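Local structure of putative Ribokinase II (Escherichia coli O6, 3IQ0) at residues T256-C261 and L289-R294; Y248-V253 and E307-R312. The protein probably phosphorylates a sugar, perhaps ribose, with ATP and magnesium, as a member of the pfkB family of carbohydrate kinases. One frame throughout, in Å; residues are numbered along the deposited sequence.

Interaction 1. Residues T256-C261 and L289-R294; sequences TGAGDC and LAVTRR. With ATP (adenosine-5'-triphosphate), chain G.
Leu289 O accepts two hydrogen bonds from Thr292, at 2.6 Å from OG1 and 3.1 Å from the backbone N, near the C-terminal end of helix 276-290, whose Ala290, with the following Val291, packs against Ala258 and Cys261. The hydroxyl approaches in the plane of the carbonyl with a C=O...donor angle of 146°, and a type I turn from Ala290 to Arg293 carries the chain onward. The partner segment, 256-261, holds the TGAGD sequence of the pfkB family signature, the glycine-rich entry to helix 258-271 that in relatives forms an anion hole at the phosphates.

Packing between the two is small and apolar, burying 142 Å² in all. Ala258 CB meets Val291 CG1 at 3.6 Å, and Ala290 CB comes 4.0 Å from Cys261 SG. The short side chains let the backbones draw close, with the CA atoms of Ala258 and Ala290 5.5 Å apart. Cys261 also touches Ile42 and Gln46 of helix 39-49, so this small, weakly polar side chain sits where helices 258-271, 276-290 and 39-49 meet.

Val291 belongs to both the contact and the nucleotide site. Its CG1 lies anti to the carbonyl carbon (chi1 -51°), which sets this methyl over one face of the adenine, 3.7 Å from ATP N7; CG2 lies over the same face, near C6. A beta-branched residue suits the place because its two methyls spread over the base, CG1 also reaching Ala258. At the phosphate end Gly259, with no side chain, allows the triphosphate to run close over the helix start. Its CA atom stands 3.4 Å from ATP O3A, the oxygen bridging the alpha and beta phosphates.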
# COMPACT_ATOMS: atom_id res chain seq x y z
N THR B 256 12.62 -6.76 15.04
CA THR B 256 11.48 -7.24 14.26
C THR B 256 11.23 -8.75 14.13
O THR B 256 10.12 -9.23 14.39
CB THR B 256 11.51 -6.64 12.84
OG1 THR B 256 11.36 -5.22 12.92
CG2 THR B 256 10.40 -7.21 11.98
N GLY B 257 12.24 -9.51 13.71
CA GLY B 257 12.03 -10.94 13.53
C GLY B 257 12.45 -11.87 14.65
O GLY B 257 12.36 -13.09 14.51
N ALA B 258 12.91 -11.31 15.77
CA ALA B 258 13.37 -12.12 16.90
C ALA B 258 12.39 -13.22 17.31
O ALA B 258 12.74 -14.40 17.31
CB ALA B 258 13.65 -11.21 18.08
N GLY B 259 11.17 -12.82 17.65
CA GLY B 259 10.16 -13.77 18.08
C GLY B 259 9.80 -14.81 17.03
O GLY B 259 9.56 -15.97 17.37
N ASP B 260 9.73 -14.39 15.77
CA ASP B 260 9.40 -15.31 14.68
C ASP B 260 10.51 -16.34 14.51
O ASP B 260 10.24 -17.52 14.30
CB ASP B 260 9.20 -14.53 13.37
CG ASP B 260 8.22 -13.37 13.52
OD1 ASP B 260 7.31 -13.45 14.37
OD2 ASP B 260 8.36 -12.37 12.76
N CYS B 261 11.76 -15.89 14.58
CA CYS B 261 12.89 -16.79 14.44
C CYS B 261 12.97 -17.71 15.63
O CYS B 261 13.21 -18.92 15.49
CB CYS B 261 14.18 -16.00 14.28
SG CYS B 261 14.36 -15.26 12.63
N LEU B 289 20.76 -14.24 17.51
CA LEU B 289 21.42 -14.01 16.23
C LEU B 289 20.57 -13.14 15.33
O LEU B 289 21.07 -12.24 14.65
CB LEU B 289 21.69 -15.35 15.54
CG LEU B 289 22.91 -16.11 16.06
CD1 LEU B 289 22.98 -17.49 15.42
CD2 LEU B 289 24.17 -15.30 15.73
N ALA B 290 19.27 -13.41 15.33
CA ALA B 290 18.31 -12.67 14.51
C ALA B 290 18.40 -11.15 14.65
O ALA B 290 18.45 -10.44 13.64
CB ALA B 290 16.90 -13.14 14.84
N VAL B 291 18.41 -10.66 15.88
CA VAL B 291 18.44 -9.22 16.11
C VAL B 291 19.75 -8.53 15.74
O VAL B 291 19.81 -7.30 15.78
CB VAL B 291 18.11 -8.88 17.60
CG1 VAL B 291 16.82 -9.59 18.01
CG2 VAL B 291 19.26 -9.26 18.52
N THR B 292 20.77 -9.28 15.36
CA THR B 292 22.05 -8.67 15.00
C THR B 292 22.12 -8.15 13.57
O THR B 292 23.08 -7.47 13.20
CB THR B 292 23.25 -9.64 15.21
OG1 THR B 292 23.17 -10.73 14.28
CG2 THR B 292 23.25 -10.19 16.64
N ARG B 293 21.12 -8.47 12.75
CA ARG B 293 21.09 -8.01 11.36
C ARG B 293 19.81 -7.26 11.04
O ARG B 293 18.75 -7.56 11.58
CB ARG B 293 21.26 -9.19 10.41
CG ARG B 293 22.69 -9.67 10.32
CD ARG B 293 22.82 -10.96 9.54
NE ARG B 293 24.23 -11.30 9.34
CZ ARG B 293 24.66 -12.47 8.88
NH1 ARG B 293 23.79 -13.42 8.57
NH2 ARG B 293 25.96 -12.68 8.72
N ARG B 294 19.91 -6.28 10.14
CA ARG B 294 18.78 -5.46 9.75
C ARG B 294 17.93 -6.11 8.66
O ARG B 294 18.46 -6.67 7.70
CB ARG B 294 19.27 -4.09 9.28
CG ARG B 294 18.19 -3.02 9.25
CD ARG B 294 18.81 -1.64 9.00
NE ARG B 294 19.57 -1.62 7.75
CZ ARG B 294 20.24 -0.57 7.30
NH1 ARG B 294 20.25 0.56 7.99
NH2 ARG B 294 20.90 -0.65 6.14
PG ATP G . 7.41 -10.46 18.40
O1G ATP G . 8.29 -9.81 17.36
O2G ATP G . 6.14 -9.68 18.63
O3G ATP G . 7.07 -11.89 18.00
PB ATP G . 8.49 -11.48 20.96
O1B ATP G . 8.32 -10.76 22.26
O2B ATP G . 7.66 -12.67 20.64
O3B ATP G . 8.29 -10.43 19.75
PA ATP G . 11.24 -11.16 21.67
O1A ATP G . 11.57 -9.81 21.07
O2A ATP G . 10.92 -11.28 23.11
O3A ATP G . 10.02 -11.83 20.82
O5' ATP G . 12.19 -12.64 21.29
C5' ATP G . 12.72 -13.72 20.65
C4' ATP G . 13.65 -14.40 21.63
O4' ATP G . 14.81 -13.84 21.00
C3' ATP G . 13.86 -13.86 23.09
O3' ATP G . 13.11 -14.54 24.09
C2' ATP G . 15.31 -13.95 23.23
O2' ATP G . 15.71 -15.28 23.61
C1' ATP G . 15.85 -13.53 21.90
N9 ATP G . 16.12 -12.03 21.87
C8 ATP G . 15.30 -10.99 21.46
N7 ATP G . 15.90 -9.79 21.59
C5 ATP G . 17.12 -10.02 22.07
C6 ATP G . 18.31 -9.20 22.47
N6 ATP G . 18.27 -7.88 22.33
N1 ATP G . 19.46 -9.85 22.97
C2 ATP G . 19.56 -11.24 23.13
N3 ATP G . 18.48 -12.05 22.78
C4 ATP G . 17.27 -11.50 22.28

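Interaction 2. Residues Y248-V253 and E307-R312. With ATP (adenosine-5'-triphosphate), chain G.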
# COMPACT_ATOMS: atom_id res chain seq x y z
N TYR B 248 21.83 -14.24 25.42
CA TYR B 248 23.20 -14.13 24.96
C TYR B 248 23.39 -12.64 24.69
O TYR B 248 22.52 -12.00 24.11
CB TYR B 248 23.40 -14.92 23.66
CG TYR B 248 23.22 -16.42 23.82
CD1 TYR B 248 24.26 -17.21 24.31
CD2 TYR B 248 22.01 -17.03 23.51
CE1 TYR B 248 24.10 -18.58 24.48
CE2 TYR B 248 21.83 -18.40 23.69
CZ TYR B 248 22.88 -19.17 24.17
OH TYR B 248 22.70 -20.52 24.35
N PRO B 249 24.52 -12.06 25.12
CA PRO B 249 24.76 -10.64 24.89
C PRO B 249 25.14 -10.37 23.44
O PRO B 249 26.06 -10.99 22.91
CB PRO B 249 25.91 -10.33 25.85
CG PRO B 249 26.70 -11.60 25.83
CD PRO B 249 25.61 -12.66 25.92
N VAL B 250 24.41 -9.47 22.78
CA VAL B 250 24.69 -9.14 21.38
C VAL B 250 24.34 -7.69 21.05
O VAL B 250 23.55 -7.06 21.75
CB VAL B 250 23.88 -10.05 20.41
CG1 VAL B 250 24.19 -11.51 20.66
CG2 VAL B 250 22.39 -9.79 20.56
N GLU B 251 24.94 -7.17 19.98
CA GLU B 251 24.69 -5.81 19.55
C GLU B 251 23.40 -5.78 18.72
O GLU B 251 23.42 -6.01 17.51
CB GLU B 251 25.87 -5.27 18.73
CG GLU B 251 26.06 -5.92 17.35
CD GLU B 251 27.04 -7.09 17.35
OE1 GLU B 251 27.06 -7.84 16.34
OE2 GLU B 251 27.79 -7.24 18.33
N GLU B 252 22.28 -5.53 19.39
CA GLU B 252 20.98 -5.49 18.73
C GLU B 252 20.87 -4.40 17.67
O GLU B 252 21.27 -3.25 17.90
CB GLU B 252 19.89 -5.29 19.78
CG GLU B 252 18.48 -5.31 19.23
CD GLU B 252 17.44 -5.18 20.33
OE1 GLU B 252 17.30 -4.07 20.89
OE2 GLU B 252 16.78 -6.19 20.63
N VAL B 253 20.32 -4.75 16.52
CA VAL B 253 20.16 -3.82 15.41
C VAL B 253 18.72 -3.75 14.90
O VAL B 253 18.27 -2.69 14.47
CB VAL B 253 21.08 -4.22 14.24
CG1 VAL B 253 20.78 -3.39 13.02
CG2 VAL B 253 22.53 -4.05 14.65
N GLU B 307 24.72 -23.43 16.51
CA GLU B 307 25.62 -24.31 17.25
C GLU B 307 26.94 -23.61 17.58
O GLU B 307 27.39 -23.61 18.73
CB GLU B 307 25.87 -25.57 16.41
CG GLU B 307 26.50 -26.73 17.15
CD GLU B 307 27.92 -26.45 17.60
OE1 GLU B 307 28.73 -25.98 16.76
OE2 GLU B 307 28.22 -26.71 18.78
N THR B 308 27.56 -23.03 16.56
CA THR B 308 28.82 -22.34 16.74
C THR B 308 28.64 -21.10 17.62
O THR B 308 29.47 -20.80 18.47
CB THR B 308 29.41 -21.93 15.39
OG1 THR B 308 28.44 -21.16 14.67
CG2 THR B 308 29.78 -23.15 14.58
N PHE B 309 27.54 -20.39 17.41
CA PHE B 309 27.24 -19.20 18.20
C PHE B 309 27.27 -19.59 19.68
O PHE B 309 27.94 -18.96 20.50
CB PHE B 309 25.85 -18.67 17.84
CG PHE B 309 25.40 -17.49 18.66
CD1 PHE B 309 25.96 -16.23 18.45
CD2 PHE B 309 24.42 -17.63 19.63
CE1 PHE B 309 25.54 -15.13 19.20
CE2 PHE B 309 23.99 -16.54 20.38
CZ PHE B 309 24.55 -15.29 20.17
N ILE B 310 26.54 -20.65 20.01
CA ILE B 310 26.47 -21.15 21.37
C ILE B 310 27.85 -21.59 21.85
O ILE B 310 28.30 -21.19 22.92
CB ILE B 310 25.51 -22.36 21.46
CG1 ILE B 310 24.09 -21.90 21.13
CG2 ILE B 310 25.57 -22.98 22.85
CD1 ILE B 310 23.11 -23.05 21.02
N GLN B 311 28.53 -22.41 21.04
CA GLN B 311 29.86 -22.90 21.38
C GLN B 311 30.74 -21.74 21.77
O GLN B 311 30.93 -21.44 22.95
CB GLN B 311 30.54 -23.58 20.20
CG GLN B 311 29.96 -24.90 19.77
CD GLN B 311 30.79 -25.57 18.70
OE1 GLN B 311 31.40 -24.89 17.86
NE2 GLN B 311 30.82 -26.90 18.69
N ARG B 312 31.28 -21.09 20.74
CA ARG B 312 32.18 -19.95 20.89
C ARG B 312 32.03 -19.25 22.21
O ARG B 312 33.02 -18.97 22.89
CB ARG B 312 31.96 -18.92 19.76
CG ARG B 312 32.49 -19.35 18.40
CD ARG B 312 32.46 -18.17 17.42
NE ARG B 312 33.62 -17.28 17.55
CZ ARG B 312 33.67 -16.05 17.04
NH1 ARG B 312 32.63 -15.56 16.37
NH2 ARG B 312 34.77 -15.31 17.17
PG ATP G . 7.41 -10.46 18.40
O1G ATP G . 8.29 -9.81 17.36
O2G ATP G . 6.14 -9.68 18.63
O3G ATP G . 7.07 -11.89 18.00
PB ATP G . 8.49 -11.48 20.96
O1B ATP G . 8.32 -10.76 22.26
O2B ATP G . 7.66 -12.67 20.64
O3B ATP G . 8.29 -10.43 19.75
PA ATP G . 11.24 -11.16 21.67
O1A ATP G . 11.57 -9.81 21.07
O2A ATP G . 10.92 -11.28 23.11
O3A ATP G . 10.02 -11.83 20.82
O5' ATP G . 12.19 -12.64 21.29
C5' ATP G . 12.72 -13.72 20.65
C4' ATP G . 13.65 -14.40 21.63
O4' ATP G . 14.81 -13.84 21.00
C3' ATP G . 13.86 -13.86 23.09
O3' ATP G . 13.11 -14.54 24.09
C2' ATP G . 15.31 -13.95 23.23
O2' ATP G . 15.71 -15.28 23.61
C1' ATP G . 15.85 -13.53 21.90
N9 ATP G . 16.12 -12.03 21.87
C8 ATP G . 15.30 -10.99 21.46
N7 ATP G . 15.90 -9.79 21.59
C5 ATP G . 17.12 -10.02 22.07
C6 ATP G . 18.31 -9.20 22.47
N6 ATP G . 18.27 -7.88 22.33
N1 ATP G . 19.46 -9.85 22.97
C2 ATP G . 19.56 -11.24 23.13
N3 ATP G . 18.48 -12.05 22.78
C4 ATP G . 17.27 -11.50 22.28
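Tyr248 and Ile310 mark the nearest backbone approach, their CA atoms 8.5 Å apart: an extended, irregular loop that follows strand 242-245 passes beside the last turns of the C-terminal helix 303-312. Side chains span this gap, burying 195 Å², and the loop lines the adenine pocket of a ribokinase-like fold.

At the centre is a T-shaped aromatic pair. Phe309 turns an edge toward the face of Tyr248, the ring centroids 5.2 Å apart and the planes at 67°, with Phe309 CE2 3.5 Å from Tyr248 CG. The phenylalanine reaches the loop because its CG is anti to the backbone N (chi1 177°), which carries the ring away from its own helix. Flat, apolar and long enough to cross the gap, it also offers its rim to Val250, whose CG1 lies in the ring plane, 3.8 Å from Phe309 CZ. Further along the tyrosine, OH lies 3.8 Å from Ile310 CG1, so the aliphatic chain flanks the phenol end. Tyr248 has a second edge-to-face ring partner in His313 and rests on Asn284 and Ala285 of helix 276-290.

The other branch of Val250 serves the nucleotide: CG2 stands 3.8 Å from ATP N1, so one valine joins the helix to the base. Tyr248 O comes close to adenine C2, while Glu252 reaches the exocyclic amine. Its chain is fully extended as far as the carboxylate, whose negative charge suits an amine that can only donate here. The ATP N6 hydrogen bond to Glu252 OE2 is 2.8 Å long and bent to 143° at the hydrogen.

In the fold
Followed from the N terminus, the chain passes through the large sheet before leaving its outermost strand, 242-245, and runs through 248-253 and then 256-261 into helix 258-271. Helix 276-290 brings it back to 289-294, where interaction 1 closes a mostly helical loop. Helix 303-312 then returns to 248-253, so interaction 2 closes a longer loop with interaction 1 nested inside it. Their centres lie 12 Å apart, and the two meet directly: Val291 O probably accepts a hydrogen bond from Val253 N, at 2.7 Å, and Leu289 packs on Phe309. Both touch ATP: 256-261, Val291 and the 248-253 loop meet it directly, while helix 303-312 packs behind that loop.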